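Local coordinates for uncharacterized protein (Deinococcus radiodurans, PDB 3GG7) that is of unknown function but binds manganese and, as a TatD-type member of the metallo-dependent hydrolases, probably cleaves ester bonds, at residues K178-I183 against S220-I225; S214-L219 against I225-V230. One frame throughout, in Å; residues are numbered along the deposited sequence.

Contact 1: K178-I183 against S220-I225; sequences KGAALI and SKIWQI
Ala180 offers its one methyl group to the tip of Ile222, the first touch between helix 177-185 and the C-terminal end of helix 212-223. Both belong to the outer helical layer of a TIM-barrel fold of the TatD type, and the two segments meet through a small apolar patch, 175 Å² in all, well away from the manganese. The backbones come nearest at this pair, with 6.8 Å between Ala180 CA and Ile222 CA. A residue this small lets the long branch of Ile222 reach across: CB of Ala180 lies 3.9 Å from CD1 of Ile222.

One turn further on, Ile183 meets the same side chain with both of its branches. Its CD1 rests 3.9 Å from Ile222 CD1, so the Ile222 methyl touches Ala180 and Ile183 together, while the shorter branches approach through CG2 of each residue. The two isoleucines are set nearly perpendicular to one another. In Ile222 the long branch runs nearly straight beyond CB (chi2 165°), which carries CD1 out to the neighbouring helix. Val174 of helix 171-174 touches both isoleucines and extends the apolar patch.

CG2 of Ile183 also meets the indole of Trp223, approaching it obliquely at 3.9 Å from NE1. With CG1 beside the backbone N (chi1 -68°), CG2 is the branch that stands anti to that nitrogen, and one isoleucine thereby serves two partners. Elsewhere Trp223 touches Val230 and Ile233 of helix 227-243 and forms a cation-pi pair with Arg188. The polar edge of the ring is satisfied through solvent: a single water accepts from Trp223 NE1 at 2.9 Å and donates to the main-chain O of Ile183 at 2.8 Å.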
loop_
_atom_site.group_PDB
_atom_site.type_symbol
_atom_site.label_atom_id
_atom_site.label_comp_id
_atom_site.label_asym_id
_atom_site.label_seq_id
_atom_site.Cartn_x
_atom_site.Cartn_y
_atom_site.Cartn_z
ATOM N N LYS A 178 -12.852 5.880 -14.762
ATOM C CA LYS A 178 -13.324 5.484 -13.435
ATOM C C LYS A 178 -12.309 5.842 -12.341
ATOM O O LYS A 178 -12.691 6.263 -11.247
ATOM C CB LYS A 178 -13.631 3.987 -13.382
ATOM N N GLY A 179 -11.028 5.678 -12.643
ATOM C CA GLY A 179 -9.954 6.023 -11.692
ATOM C C GLY A 179 -9.878 7.515 -11.413
ATOM O O GLY A 179 -9.777 7.950 -10.252
ATOM N N ALA A 180 -9.963 8.318 -12.476
ATOM C CA ALA A 180 -9.947 9.772 -12.330
ATOM C C ALA A 180 -11.157 10.246 -11.542
ATOM O O ALA A 180 -11.061 11.170 -10.724
ATOM C CB ALA A 180 -9.867 10.451 -13.709
ATOM N N ALA A 181 -12.299 9.592 -11.759
ATOM C CA ALA A 181 -13.503 9.909 -11.008
ATOM C C ALA A 181 -13.368 9.567 -9.531
ATOM O O ALA A 181 -13.838 10.305 -8.671
ATOM C CB ALA A 181 -14.714 9.182 -11.615
ATOM N N LEU A 182 -12.738 8.438 -9.232
ATOM C CA LEU A 182 -12.474 8.083 -7.844
ATOM C C LEU A 182 -11.541 9.120 -7.191
ATOM O O LEU A 182 -11.790 9.603 -6.106
ATOM C CB LEU A 182 -11.880 6.663 -7.760
ATOM C CG LEU A 182 -12.829 5.474 -8.000
ATOM C CD1 LEU A 182 -12.047 4.166 -8.169
ATOM C CD2 LEU A 182 -13.805 5.385 -6.842
ATOM N N ILE A 183 -10.465 9.461 -7.883
ATOM C CA ILE A 183 -9.507 10.463 -7.375
ATOM C C ILE A 183 -10.173 11.811 -7.073
ATOM O O ILE A 183 -9.913 12.416 -6.038
ATOM C CB ILE A 183 -8.316 10.613 -8.359
ATOM C CG1 ILE A 183 -7.459 9.323 -8.364
ATOM C CG2 ILE A 183 -7.466 11.857 -8.010
ATOM C CD1 ILE A 183 -6.411 9.247 -9.481
ATOM N N SER A 220 -1.421 16.008 -11.587
ATOM C CA SER A 220 -1.314 17.413 -12.022
ATOM C C SER A 220 -2.483 17.752 -12.958
ATOM O O SER A 220 -3.101 18.817 -12.840
ATOM C CB SER A 220 0.034 17.653 -12.727
ATOM O OG SER A 220 0.125 18.957 -13.285
ATOM N N LYS A 221 -2.790 16.835 -13.867
ATOM C CA LYS A 221 -3.870 17.030 -14.841
ATOM C C LYS A 221 -5.249 16.970 -14.191
ATOM O O LYS A 221 -6.123 17.809 -14.467
ATOM C CB LYS A 221 -3.788 15.971 -15.939
ATOM C CG LYS A 221 -2.574 16.065 -16.839
ATOM C CD LYS A 221 -2.613 14.943 -17.878
ATOM C CE LYS A 221 -1.428 14.985 -18.841
ATOM N NZ LYS A 221 -1.819 14.626 -20.246
ATOM N N ILE A 222 -5.457 15.968 -13.338
ATOM C CA ILE A 222 -6.734 15.787 -12.668
ATOM C C ILE A 222 -7.023 16.918 -11.686
ATOM O O ILE A 222 -8.145 17.433 -11.646
ATOM C CB ILE A 222 -6.803 14.420 -11.943
ATOM C CG1 ILE A 222 -6.751 13.285 -12.960
ATOM C CG2 ILE A 222 -8.082 14.307 -11.149
ATOM C CD1 ILE A 222 -6.462 11.920 -12.362
ATOM N N TRP A 223 -6.022 17.315 -10.899
ATOM C CA TRP A 223 -6.192 18.377 -9.916
ATOM C C TRP A 223 -6.075 19.767 -10.542
ATOM O O TRP A 223 -6.459 20.760 -9.927
ATOM C CB TRP A 223 -5.147 18.251 -8.810
ATOM C CG TRP A 223 -5.352 17.095 -7.853
ATOM C CD1 TRP A 223 -6.441 16.276 -7.740
ATOM C CD2 TRP A 223 -4.427 16.667 -6.848
ATOM N NE1 TRP A 223 -6.239 15.353 -6.733
ATOM C CE2 TRP A 223 -5.012 15.580 -6.171
ATOM C CE3 TRP A 223 -3.158 17.097 -6.462
ATOM C CZ2 TRP A 223 -4.369 14.925 -5.125
ATOM C CZ3 TRP A 223 -2.520 16.436 -5.419
ATOM C CH2 TRP A 223 -3.133 15.372 -4.760
ATOM N N GLN A 224 -5.527 19.815 -11.753
ATOM C CA GLN A 224 -5.218 21.067 -12.458
ATOM C C GLN A 224 -4.295 21.994 -11.658
ATOM O O GLN A 224 -4.540 23.196 -11.522
ATOM C CB GLN A 224 -6.510 21.755 -12.933
ATOM C CG GLN A 224 -7.255 20.899 -13.966
ATOM C CD GLN A 224 -8.573 21.499 -14.450
ATOM O OE1 GLN A 224 -9.507 21.709 -13.673
ATOM N NE2 GLN A 224 -8.656 21.743 -15.739
ATOM N N ILE A 225 -3.218 21.414 -11.121
ATOM C CA ILE A 225 -2.125 22.182 -10.516
ATOM C C ILE A 225 -0.786 21.672 -11.091
ATOM O O ILE A 225 -0.736 20.584 -11.670
ATOM C CB ILE A 225 -2.132 22.126 -8.969
ATOM C CG1 ILE A 225 -1.727 20.743 -8.447
ATOM C CG2 ILE A 225 -3.510 22.518 -8.424
ATOM C CD1 ILE A 225 -1.737 20.641 -6.928
HETATM O O HOH W 1 -7.945 13.981 -4.908
#

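Contact 2: S214-L219 against I225-V230; sequences SVVEGL and IPASEV
This is an apolar contact between two consecutive helices, in which Val216 and Leu219 of helix 212-223 meet Ala227 and Val230 in the first turn of helix 227-243. It lies in the outer layer of the barrel, distant from the metal site. Only a short turn joins the helices: Gln224 takes a positive phi, and Pro226 occupies the N-cap position of the second helix.

Val216 works through one branch. Its CG1, anti to the backbone N (chi1 163°), packs against both Ala227 and Val230, coming within 3.6 Å of Ala227 O and 3.9 Å of Ala227 CB. The same methyl lies 3.9 Å from Val230 CG1, where the two valines lie alongside, pointing opposite ways. Val230 CG1 touches Leu219 too, at 3.9 Å from its CB, and the leucine side chain runs roughly perpendicular to Val230. The other Val230 methyl, CG2, leans on the main chain of helix 212-223 near Val216 O.

With an alanine in place of Val230, Val216 CG1 and Leu219 are likely to lose the CG1 methyl they share and face a gap, and the main chain at Val216 O would lose the methyl CG2. Pro226 O accepts from both Glu229 N and Val230 N, ordinary bonds of the helix's first turn.

Leu219 also touches Thr193 of barrel strand 191-193, a layering of helices over strands characteristic of the TIM-barrel fold, to which TatD-type hydrolases belong.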
loop_
_atom_site.group_PDB
_atom_site.type_symbol
_atom_site.label_atom_id
_atom_site.label_comp_id
_atom_site.label_asym_id
_atom_site.label_seq_id
_atom_site.Cartn_x
_atom_site.Cartn_y
_atom_site.Cartn_z
ATOM N N SER A 214 4.991 9.509 -13.473
ATOM C CA SER A 214 3.772 9.550 -14.299
ATOM C C SER A 214 2.482 9.679 -13.499
ATOM O O SER A 214 1.506 10.253 -13.980
ATOM C CB SER A 214 3.695 8.378 -15.268
ATOM O OG SER A 214 3.503 7.145 -14.620
ATOM N N VAL A 215 2.462 9.168 -12.273
ATOM C CA VAL A 215 1.309 9.355 -11.420
ATOM C C VAL A 215 1.219 10.820 -11.009
ATOM O O VAL A 215 0.120 11.379 -10.966
ATOM C CB VAL A 215 1.370 8.460 -10.142
ATOM C CG1 VAL A 215 0.083 8.606 -9.338
ATOM C CG2 VAL A 215 1.598 6.995 -10.523
ATOM N N VAL A 216 2.353 11.437 -10.692
ATOM C CA VAL A 216 2.374 12.844 -10.287
ATOM C C VAL A 216 1.882 13.724 -11.446
ATOM O O VAL A 216 1.060 14.650 -11.258
ATOM C CB VAL A 216 3.788 13.275 -9.850
ATOM C CG1 VAL A 216 3.914 14.807 -9.830
ATOM C CG2 VAL A 216 4.107 12.673 -8.478
ATOM N N GLU A 217 2.374 13.405 -12.640
ATOM C CA GLU A 217 1.922 14.081 -13.860
ATOM C C GLU A 217 0.424 13.869 -14.055
ATOM O O GLU A 217 -0.304 14.824 -14.356
ATOM C CB GLU A 217 2.721 13.600 -15.072
ATOM C CG GLU A 217 4.175 14.086 -15.027
ATOM C CD GLU A 217 5.080 13.446 -16.069
ATOM O OE1 GLU A 217 4.671 12.442 -16.697
ATOM O OE2 GLU A 217 6.219 13.948 -16.249
ATOM N N GLY A 218 -0.049 12.640 -13.851
ATOM C CA GLY A 218 -1.490 12.342 -13.931
ATOM C C GLY A 218 -2.334 13.149 -12.950
ATOM O O GLY A 218 -3.409 13.668 -13.303
ATOM N N LEU A 219 -1.871 13.244 -11.708
ATOM C CA LEU A 219 -2.552 14.034 -10.690
ATOM C C LEU A 219 -2.518 15.535 -11.005
ATOM O O LEU A 219 -3.462 16.259 -10.678
ATOM C CB LEU A 219 -1.930 13.798 -9.311
ATOM C CG LEU A 219 -2.299 12.494 -8.600
ATOM C CD1 LEU A 219 -1.464 12.351 -7.291
ATOM C CD2 LEU A 219 -3.801 12.428 -8.311
ATOM N N ILE A 225 -3.218 21.414 -11.121
ATOM C CA ILE A 225 -2.125 22.182 -10.516
ATOM C C ILE A 225 -0.786 21.672 -11.091
ATOM O O ILE A 225 -0.736 20.584 -11.670
ATOM C CB ILE A 225 -2.132 22.126 -8.969
ATOM C CG1 ILE A 225 -1.727 20.743 -8.447
ATOM C CG2 ILE A 225 -3.510 22.518 -8.424
ATOM C CD1 ILE A 225 -1.737 20.641 -6.928
ATOM N N PRO A 226 0.293 22.463 -10.950
ATOM C CA PRO A 226 1.572 22.017 -11.493
ATOM C C PRO A 226 2.120 20.776 -10.785
ATOM O O PRO A 226 1.873 20.586 -9.588
ATOM C CB PRO A 226 2.492 23.221 -11.241
ATOM C CG PRO A 226 1.557 24.396 -11.202
ATOM C CD PRO A 226 0.353 23.866 -10.495
ATOM N N ALA A 227 2.888 19.969 -11.517
ATOM C CA ALA A 227 3.498 18.759 -10.942
ATOM C C ALA A 227 4.292 19.027 -9.655
ATOM O O ALA A 227 4.221 18.237 -8.710
ATOM C CB ALA A 227 4.358 18.051 -11.982
ATOM N N SER A 228 5.019 20.144 -9.578
ATOM C CA SER A 228 5.770 20.473 -8.365
ATOM C C SER A 228 4.857 20.635 -7.141
ATOM O O SER A 228 5.233 20.278 -6.031
ATOM C CB SER A 228 6.610 21.749 -8.560
ATOM O OG SER A 228 5.792 22.892 -8.744
ATOM N N GLU A 229 3.657 21.174 -7.338
ATOM C CA GLU A 229 2.734 21.380 -6.209
ATOM C C GLU A 229 2.153 20.024 -5.805
ATOM O O GLU A 229 1.936 19.761 -4.627
ATOM C CB GLU A 229 1.602 22.363 -6.546
ATOM C CG GLU A 229 2.072 23.735 -7.076
ATOM C CD GLU A 229 2.924 24.541 -6.094
ATOM O OE1 GLU A 229 2.995 24.203 -4.878
ATOM O OE2 GLU A 229 3.512 25.565 -6.556
ATOM N N VAL A 230 1.886 19.174 -6.788
ATOM C CA VAL A 230 1.491 17.781 -6.479
ATOM C C VAL A 230 2.575 17.084 -5.646
ATOM O O VAL A 230 2.273 16.502 -4.606
ATOM C CB VAL A 230 1.219 16.966 -7.733
ATOM C CG1 VAL A 230 0.947 15.471 -7.367
ATOM C CG2 VAL A 230 0.064 17.559 -8.504
#

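Contacts 1 and 2 have centres 10 Å apart and share helix 212-223, whose C-terminal end serves the first and whose middle serves the second. Their segments alternate along the chain: 178-183, 214-219, 220-225 and 225-230, with Ile225 common to both. Helix 212-223 thus joins helix 177-185, which precedes strand 191-193, to the closing helix 227-243. The two patches are continuous, since Ile183 CG2 of contact 1 lies 3.7 Å from Leu219 CD2 of contact 2. Helix 212-223 therefore lies between two neighbours of the outer layer, beside the last barrel strand and remote from the manganese ligands.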